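Local coordinates for protein restriction endonuclease Hpy99I (Helicobacter pylori, PDB 3GOX) that cleaves DNA at a specific recognition sequence as a type II restriction endonuclease of the beta-beta-alpha-Me family and binds zinc, at residues 151-163 with 169-183. Residues are numbered along the deposited sequence; the frame is centred on the assembly and turned at random. Where two conformers were deposited one is given.
With NA (sodium ion), chain G; ZN (zinc ion), chain F; nucleotides of chain D.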
loop_
_atom_site.group_PDB
_atom_site.type_symbol
_atom_site.label_atom_id
_atom_site.label_comp_id
_atom_site.label_asym_id
_atom_site.label_seq_id
_atom_site.Cartn_x
_atom_site.Cartn_y
_atom_site.Cartn_z
ATOM N N VAL A 151 0.131 13.112 13.326
ATOM C CA VAL A 151 -0.574 14.240 12.708
ATOM C C VAL A 151 -0.435 14.247 11.177
ATOM O O VAL A 151 -1.457 14.261 10.474
ATOM C CB VAL A 151 -0.117 15.579 13.309
ATOM C CG1 VAL A 151 -0.772 16.782 12.623
ATOM C CG2 VAL A 151 -0.441 15.615 14.793
ATOM N N THR A 152 0.789 14.275 10.648
ATOM C CA THR A 152 0.996 14.184 9.178
ATOM C C THR A 152 1.520 12.833 8.670
ATOM O O THR A 152 1.635 12.630 7.445
ATOM C CB THR A 152 1.827 15.327 8.603
ATOM O OG1 THR A 152 3.129 15.306 9.182
ATOM C CG2 THR A 152 1.162 16.688 8.871
ATOM N N ALA A 153 1.838 11.927 9.590
ATOM C CA ALA A 153 2.030 10.506 9.281
ATOM C C ALA A 153 1.914 9.703 10.563
ATOM O O ALA A 153 2.312 10.149 11.652
ATOM C CB ALA A 153 3.366 10.253 8.605
ATOM N N ASN A 154 1.377 8.500 10.414
ATOM C CA ASN A 154 1.267 7.547 11.497
ATOM C C ASN A 154 2.445 6.573 11.431
ATOM O O ASN A 154 2.818 6.116 10.362
ATOM C CB ASN A 154 -0.055 6.763 11.456
ATOM C CG ASN A 154 -1.273 7.638 11.720
ATOM O OD1 ASN A 154 -1.185 8.692 12.383
ATOM N ND2 ASN A 154 -2.434 7.187 11.230
ATOM N N LEU A 155 3.025 6.266 12.580
ATOM C CA LEU A 155 4.173 5.374 12.669
ATOM C C LEU A 155 3.791 4.006 13.228
ATOM O O LEU A 155 2.784 3.858 13.937
ATOM C CB LEU A 155 5.276 5.987 13.527
ATOM C CG LEU A 155 5.757 7.379 13.137
ATOM C CD1 LEU A 155 7.003 7.695 13.943
ATOM C CD2 LEU A 155 6.001 7.554 11.644
ATOM N N VAL A 156 4.632 3.022 12.933
ATOM C CA VAL A 156 4.423 1.659 13.417
ATOM C C VAL A 156 5.736 1.036 13.857
ATOM O O VAL A 156 6.805 1.441 13.377
ATOM C CB VAL A 156 3.802 0.758 12.328
ATOM C CG1 VAL A 156 2.419 1.256 11.956
ATOM C CG2 VAL A 156 4.718 0.657 11.103
ATOM N N HIS A 157 5.596 0.076 14.779
ATOM C CA HIS A 157 6.625 -0.905 15.129
ATOM C C HIS A 157 6.774 -1.860 13.956
ATOM O O HIS A 157 5.898 -2.709 13.753
ATOM C CB HIS A 157 6.174 -1.819 16.288
ATOM C CG HIS A 157 5.896 -1.141 17.590
ATOM N ND1 HIS A 157 4.634 -0.719 17.951
ATOM C CD2 HIS A 157 6.686 -0.926 18.667
ATOM C CE1 HIS A 157 4.672 -0.222 19.174
ATOM N NE2 HIS A 157 5.906 -0.341 19.633
ATOM N N ASP A 158 7.826 -1.737 13.157
ATOM C CA ASP A 158 8.083 -2.786 12.165
ATOM C C ASP A 158 8.915 -3.913 12.802
ATOM O O ASP A 158 9.728 -3.683 13.681
ATOM C CB ASP A 158 8.777 -2.161 10.960
ATOM C CG ASP A 158 9.195 -3.160 9.930
ATOM O OD1 ASP A 158 8.399 -4.085 9.589
ATOM O OD2 ASP A 158 10.315 -2.994 9.404
ATOM N N HIS A 159 8.657 -5.157 12.376
ATOM C CA HIS A 159 9.393 -6.320 12.884
ATOM C C HIS A 159 9.629 -7.351 11.786
ATOM O O HIS A 159 8.930 -7.366 10.748
ATOM C CB HIS A 159 8.662 -6.938 14.094
ATOM C CG HIS A 159 7.569 -7.887 13.727
ATOM N ND1 HIS A 159 6.332 -7.470 13.289
ATOM C CD2 HIS A 159 7.533 -9.238 13.725
ATOM C CE1 HIS A 159 5.581 -8.527 13.027
ATOM N NE2 HIS A 159 6.286 -9.611 13.283
ATOM N N ASN A 160 10.642 -8.183 12.008
ATOM C CA ASN A 160 10.939 -9.300 11.121
ATOM C C ASN A 160 10.054 -10.496 11.495
ATOM O O ASN A 160 10.117 -11.012 12.619
ATOM C CB ASN A 160 12.432 -9.652 11.193
ATOM C CG ASN A 160 12.824 -10.773 10.236
ATOM O OD1 ASN A 160 12.344 -11.888 10.357
ATOM N ND2 ASN A 160 13.711 -10.477 9.294
ATOM N N HIS A 161 9.234 -10.950 10.548
ATOM C CA HIS A 161 8.289 -12.041 10.827
ATOM C C HIS A 161 8.858 -13.452 10.595
ATOM O O HIS A 161 8.114 -14.434 10.640
ATOM C CB HIS A 161 6.967 -11.841 10.076
ATOM C CG HIS A 161 7.090 -11.878 8.587
ATOM N ND1 HIS A 161 6.631 -10.858 7.780
ATOM C CD2 HIS A 161 7.605 -12.813 7.754
ATOM C CE1 HIS A 161 6.863 -11.162 6.516
ATOM N NE2 HIS A 161 7.454 -12.343 6.472
ATOM N N ASP A 162 10.170 -13.545 10.367
ATOM C CA ASP A 162 10.899 -14.820 10.454
ATOM C C ASP A 162 11.474 -15.079 11.845
ATOM O O ASP A 162 11.565 -16.220 12.287
ATOM C CB ASP A 162 12.027 -14.857 9.423
ATOM C CG ASP A 162 11.516 -14.726 8.000
ATOM O OD1 ASP A 162 10.429 -15.263 7.709
ATOM O OD2 ASP A 162 12.200 -14.085 7.175
ATOM N N THR A 163 11.869 -14.011 12.523
ATOM C CA THR A 163 12.516 -14.105 13.836
ATOM C C THR A 163 11.652 -13.628 15.018
ATOM O O THR A 163 11.908 -14.010 16.163
ATOM C CB THR A 163 13.815 -13.276 13.838
ATOM O OG1 THR A 163 13.495 -11.903 13.593
ATOM C CG2 THR A 163 14.780 -13.754 12.757
ATOM N N TRP A 169 11.197 1.900 13.944
ATOM C CA TRP A 169 10.027 2.736 13.785
ATOM C C TRP A 169 10.074 3.346 12.398
ATOM O O TRP A 169 11.034 4.028 12.043
ATOM C CB TRP A 169 9.982 3.835 14.855
ATOM C CG TRP A 169 9.578 3.310 16.201
ATOM C CD1 TRP A 169 10.401 2.867 17.194
ATOM C CD2 TRP A 169 8.238 3.173 16.699
ATOM N NE1 TRP A 169 9.659 2.458 18.271
ATOM C CE2 TRP A 169 8.328 2.648 18.002
ATOM C CE3 TRP A 169 6.969 3.468 16.171
ATOM C CZ2 TRP A 169 7.202 2.390 18.783
ATOM C CZ3 TRP A 169 5.850 3.208 16.943
ATOM C CH2 TRP A 169 5.973 2.678 18.238
ATOM N N ILE A 170 9.021 3.088 11.618
ATOM C CA ILE A 170 8.908 3.572 10.245
ATOM C C ILE A 170 7.466 4.053 10.024
ATOM O O ILE A 170 6.558 3.749 10.816
ATOM C CB ILE A 170 9.288 2.481 9.179
ATOM C CG1 ILE A 170 8.362 1.259 9.254
ATOM C CG2 ILE A 170 10.764 2.052 9.328
ATOM C CD1 ILE A 170 8.639 0.217 8.157
ATOM N N CYS A 171 7.228 4.780 8.935
ATOM C CA CYS A 171 5.864 5.227 8.646
ATOM C C CYS A 171 5.000 4.066 8.139
ATOM O O CYS A 171 5.505 3.096 7.587
ATOM C CB CYS A 171 5.851 6.440 7.705
ATOM S SG CYS A 171 6.143 6.062 5.951
ATOM N N ASP A 172 3.703 4.176 8.388
ATOM C CA ASP A 172 2.714 3.153 7.984
ATOM C C ASP A 172 2.731 2.956 6.472
ATOM O O ASP A 172 2.563 1.837 5.998
ATOM C CB ASP A 172 1.318 3.581 8.494
ATOM C CG ASP A 172 0.197 2.601 8.122
ATOM O OD1 ASP A 172 0.023 1.588 8.816
ATOM O OD2 ASP A 172 -0.574 2.904 7.178
ATOM N N SER A 173 2.944 4.026 5.721
ATOM C CA SER A 173 3.031 3.926 4.259
ATOM C C SER A 173 4.157 2.974 3.856
ATOM O O SER A 173 3.954 2.047 3.052
ATOM C CB SER A 173 3.245 5.318 3.682
ATOM O OG SER A 173 3.427 5.314 2.288
ATOM N N CYS A 174 5.353 3.178 4.393
ATOM C CA CYS A 174 6.486 2.295 4.103
ATOM C C CYS A 174 6.242 0.876 4.586
ATOM O O CYS A 174 6.566 -0.078 3.884
ATOM C CB CYS A 174 7.775 2.839 4.734
ATOM S SG CYS A 174 8.454 4.223 3.773
ATOM N N ASN A 175 5.681 0.727 5.780
ATOM C CA ASN A 175 5.452 -0.595 6.349
ATOM C C ASN A 175 4.508 -1.430 5.466
ATOM O O ASN A 175 4.762 -2.612 5.208
ATOM C CB ASN A 175 4.888 -0.481 7.763
ATOM C CG ASN A 175 4.816 -1.816 8.465
ATOM O OD1 ASN A 175 5.817 -2.502 8.596
ATOM N ND2 ASN A 175 3.626 -2.187 8.931
ATOM N N THR A 176 3.448 -0.792 4.988
ATOM C CA THR A 176 2.474 -1.471 4.145
ATOM C C THR A 176 2.996 -1.658 2.717
ATOM O O THR A 176 2.464 -2.485 1.970
ATOM C CB THR A 176 1.113 -0.758 4.186
ATOM O OG1 THR A 176 1.246 0.635 3.871
ATOM C CG2 THR A 176 0.481 -0.941 5.568
ATOM N N GLY A 177 4.042 -0.921 2.348
ATOM C CA GLY A 177 4.796 -1.168 1.125
ATOM C C GLY A 177 5.705 -2.383 1.227
ATOM O O GLY A 177 5.786 -3.196 0.290
ATOM N N LEU A 178 6.421 -2.529 2.343
ATOM C CA LEU A 178 7.252 -3.718 2.583
ATOM C C LEU A 178 6.417 -4.973 2.392
ATOM O O LEU A 178 6.874 -5.939 1.781
ATOM C CB LEU A 178 7.825 -3.725 4.012
ATOM C CG LEU A 178 8.764 -2.583 4.403
ATOM C CD1 LEU A 178 9.279 -2.758 5.827
ATOM C CD2 LEU A 178 9.884 -2.468 3.454
ATOM N N GLY A 179 5.204 -4.981 2.934
ATOM C CA GLY A 179 4.355 -6.178 2.860
ATOM C C GLY A 179 3.894 -6.532 1.459
ATOM O O GLY A 179 3.704 -7.719 1.122
ATOM N N ARG A 180 3.680 -5.510 0.635
ATOM C CA ARG A 180 3.331 -5.777 -0.769
ATOM C C ARG A 180 4.403 -6.613 -1.478
ATOM O O ARG A 180 4.111 -7.363 -2.408
ATOM C CB ARG A 180 3.104 -4.479 -1.501
ATOM C CG ARG A 180 1.769 -3.838 -1.118
ATOM C CD ARG A 180 1.692 -2.367 -1.486
ATOM N NE ARG A 180 0.339 -1.883 -1.706
ATOM C CZ ARG A 180 -0.538 -1.577 -0.750
ATOM N NH1 ARG A 180 -0.208 -1.702 0.533
ATOM N NH2 ARG A 180 -1.757 -1.165 -1.078
ATOM N N PHE A 181 5.646 -6.459 -1.034
ATOM C CA PHE A 181 6.795 -7.176 -1.598
ATOM C C PHE A 181 7.309 -8.261 -0.651
ATOM O O PHE A 181 8.446 -8.716 -0.762
ATOM C CB PHE A 181 7.873 -6.154 -2.005
ATOM C CG PHE A 181 7.333 -5.092 -2.939
ATOM C CD1 PHE A 181 6.730 -5.456 -4.141
ATOM C CD2 PHE A 181 7.361 -3.756 -2.596
ATOM C CE1 PHE A 181 6.185 -4.500 -4.990
ATOM C CE2 PHE A 181 6.821 -2.796 -3.448
ATOM C CZ PHE A 181 6.242 -3.170 -4.653
ATOM N N LYS A 182 6.428 -8.688 0.259
ATOM C CA LYS A 182 6.631 -9.856 1.128
ATOM C C LYS A 182 7.829 -9.698 2.070
ATOM O O LYS A 182 8.388 -10.689 2.527
ATOM C CB LYS A 182 6.748 -11.146 0.297
ATOM C CG LYS A 182 5.706 -11.269 -0.819
ATOM C CD LYS A 182 5.843 -12.566 -1.624
ATOM C CE LYS A 182 5.258 -12.438 -3.048
ATOM N NZ LYS A 182 5.203 -13.754 -3.787
ATOM N N ASP A 183 8.187 -8.451 2.377
ATOM C CA ASP A 183 9.368 -8.154 3.210
ATOM C C ASP A 183 10.619 -8.866 2.673
ATOM O O ASP A 183 11.520 -9.217 3.441
ATOM C CB ASP A 183 9.164 -8.581 4.688
ATOM C CG ASP A 183 8.103 -7.775 5.424
ATOM O OD1 ASP A 183 7.349 -6.988 4.815
ATOM O OD2 ASP A 183 8.008 -7.972 6.661
HETATM NA NA NA G . 6.286 -4.716 8.997
HETATM ZN ZN ZN F . 8.388 6.011 5.272
ATOM P P DA D 8 4.054 -5.300 11.001
ATOM O OP1 DA D 8 5.525 -5.521 10.944
ATOM O OP2 DA D 8 3.168 -6.378 11.515
ATOM O "O5'" DA D 8 3.816 -3.986 11.873
ATOM C "C5'" DA D 8 2.750 -3.898 12.820
ATOM C "C4'" DA D 8 1.763 -2.836 12.393
ATOM O "O4'" DA D 8 0.826 -3.379 11.445
ATOM C "C3'" DA D 8 0.891 -2.306 13.520
ATOM O "O3'" DA D 8 1.606 -1.258 14.186
ATOM C "C2'" DA D 8 -0.314 -1.761 12.773
ATOM C "C1'" DA D 8 -0.354 -2.585 11.480
ATOM N N9 DA D 8 -1.501 -3.482 11.345
ATOM C C8 DA D 8 -1.482 -4.848 11.211
ATOM N N7 DA D 8 -2.671 -5.382 11.062
ATOM C C5 DA D 8 -3.532 -4.295 11.115
ATOM C C6 DA D 8 -4.930 -4.192 11.013
ATOM N N6 DA D 8 -5.736 -5.240 10.816
ATOM N N1 DA D 8 -5.480 -2.962 11.113
ATOM C C2 DA D 8 -4.666 -1.912 11.297
ATOM N N3 DA D 8 -3.338 -1.880 11.402
ATOM C C4 DA D 8 -2.827 -3.118 11.302
ATOM P P DG D 7 1.168 -7.874 5.014
ATOM O OP1 DG D 7 2.281 -8.835 4.815
ATOM O OP2 DG D 7 -0.200 -8.374 5.285
ATOM O "O5'" DG D 7 1.575 -6.908 6.215
ATOM C "C5'" DG D 7 2.756 -6.130 6.126
ATOM C "C4'" DG D 7 2.833 -5.152 7.276
ATOM O "O4'" DG D 7 1.636 -4.333 7.272
ATOM C "C3'" DG D 7 2.895 -5.760 8.675
ATOM O "O3'" DG D 7 3.564 -4.840 9.538
ATOM C "C2'" DG D 7 1.429 -5.865 9.049
ATOM C "C1'" DG D 7 0.850 -4.598 8.428
ATOM N N9 DG D 7 -0.550 -4.715 8.015
ATOM C C8 DG D 7 -1.199 -5.864 7.617
ATOM N N7 DG D 7 -2.469 -5.682 7.371
ATOM C C5 DG D 7 -2.676 -4.329 7.609
ATOM C C6 DG D 7 -3.867 -3.554 7.539
ATOM O O6 DG D 7 -5.017 -3.925 7.277
ATOM N N1 DG D 7 -3.627 -2.217 7.842
ATOM C C2 DG D 7 -2.406 -1.692 8.188
ATOM N N2 DG D 7 -2.385 -0.369 8.436
ATOM N N3 DG D 7 -1.292 -2.407 8.284
ATOM C C4 DG D 7 -1.498 -3.709 7.983
HETATM O O HOH W 1 6.856 -7.109 8.995
HETATM O O HOH W 2 9.732 -9.775 7.871
HETATM O O HOH W 3 6.066 -5.067 6.697
#
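V156 is the bump that the hairpin presses against N175 of helix 172-180, on the sheet face it shares with I170. Its CG2 methyl meets N175 CB at 3.5 Å and borders I170 CG1, filling the angle between strand and helix. CG1, anti to the carbonyl carbon (chi1 -64°), turns to O3' of DA8 of chain D. Backbone bonds V156 N to I170 O and I170 N to V156 O fasten the antiparallel strands, and D172 N to N154 O joins the helix start. D158 CB rests on I170 CD1 at 3.7 Å, while L178 CD1 packs against OD2. CG of D158 is anti to the backbone N (chi1 175°), which carries OD1 to the sodium ion at 2.3 Å. D158 OD2 pairs with R167 and with Y194 OH of the second subunit. N175 OD1 binds the same ion, with OP1 of DA8 and O3' of DG7, both of chain D, and waters 1 and 3. This fits the metal site of a beta-beta-alpha-Me finger; H159 N and ND1 make weak hydrogen bonds to that OP1. On the face carrying H157 and W169, W169 CH2 lies over one face of the H157 ring, the planes turned by 44°, and L155 CB meets the W169 edge. H157 NE2 bonds to D128. Water 2 links H161 N to D183 OD2, which also salt-bridges R167. C171 and C174 share the zinc ion with C140 and C143. Helix 121-128 touches H157 and W169, helix 185-197 receives F181, and Y194 of the second subunit packs on I170.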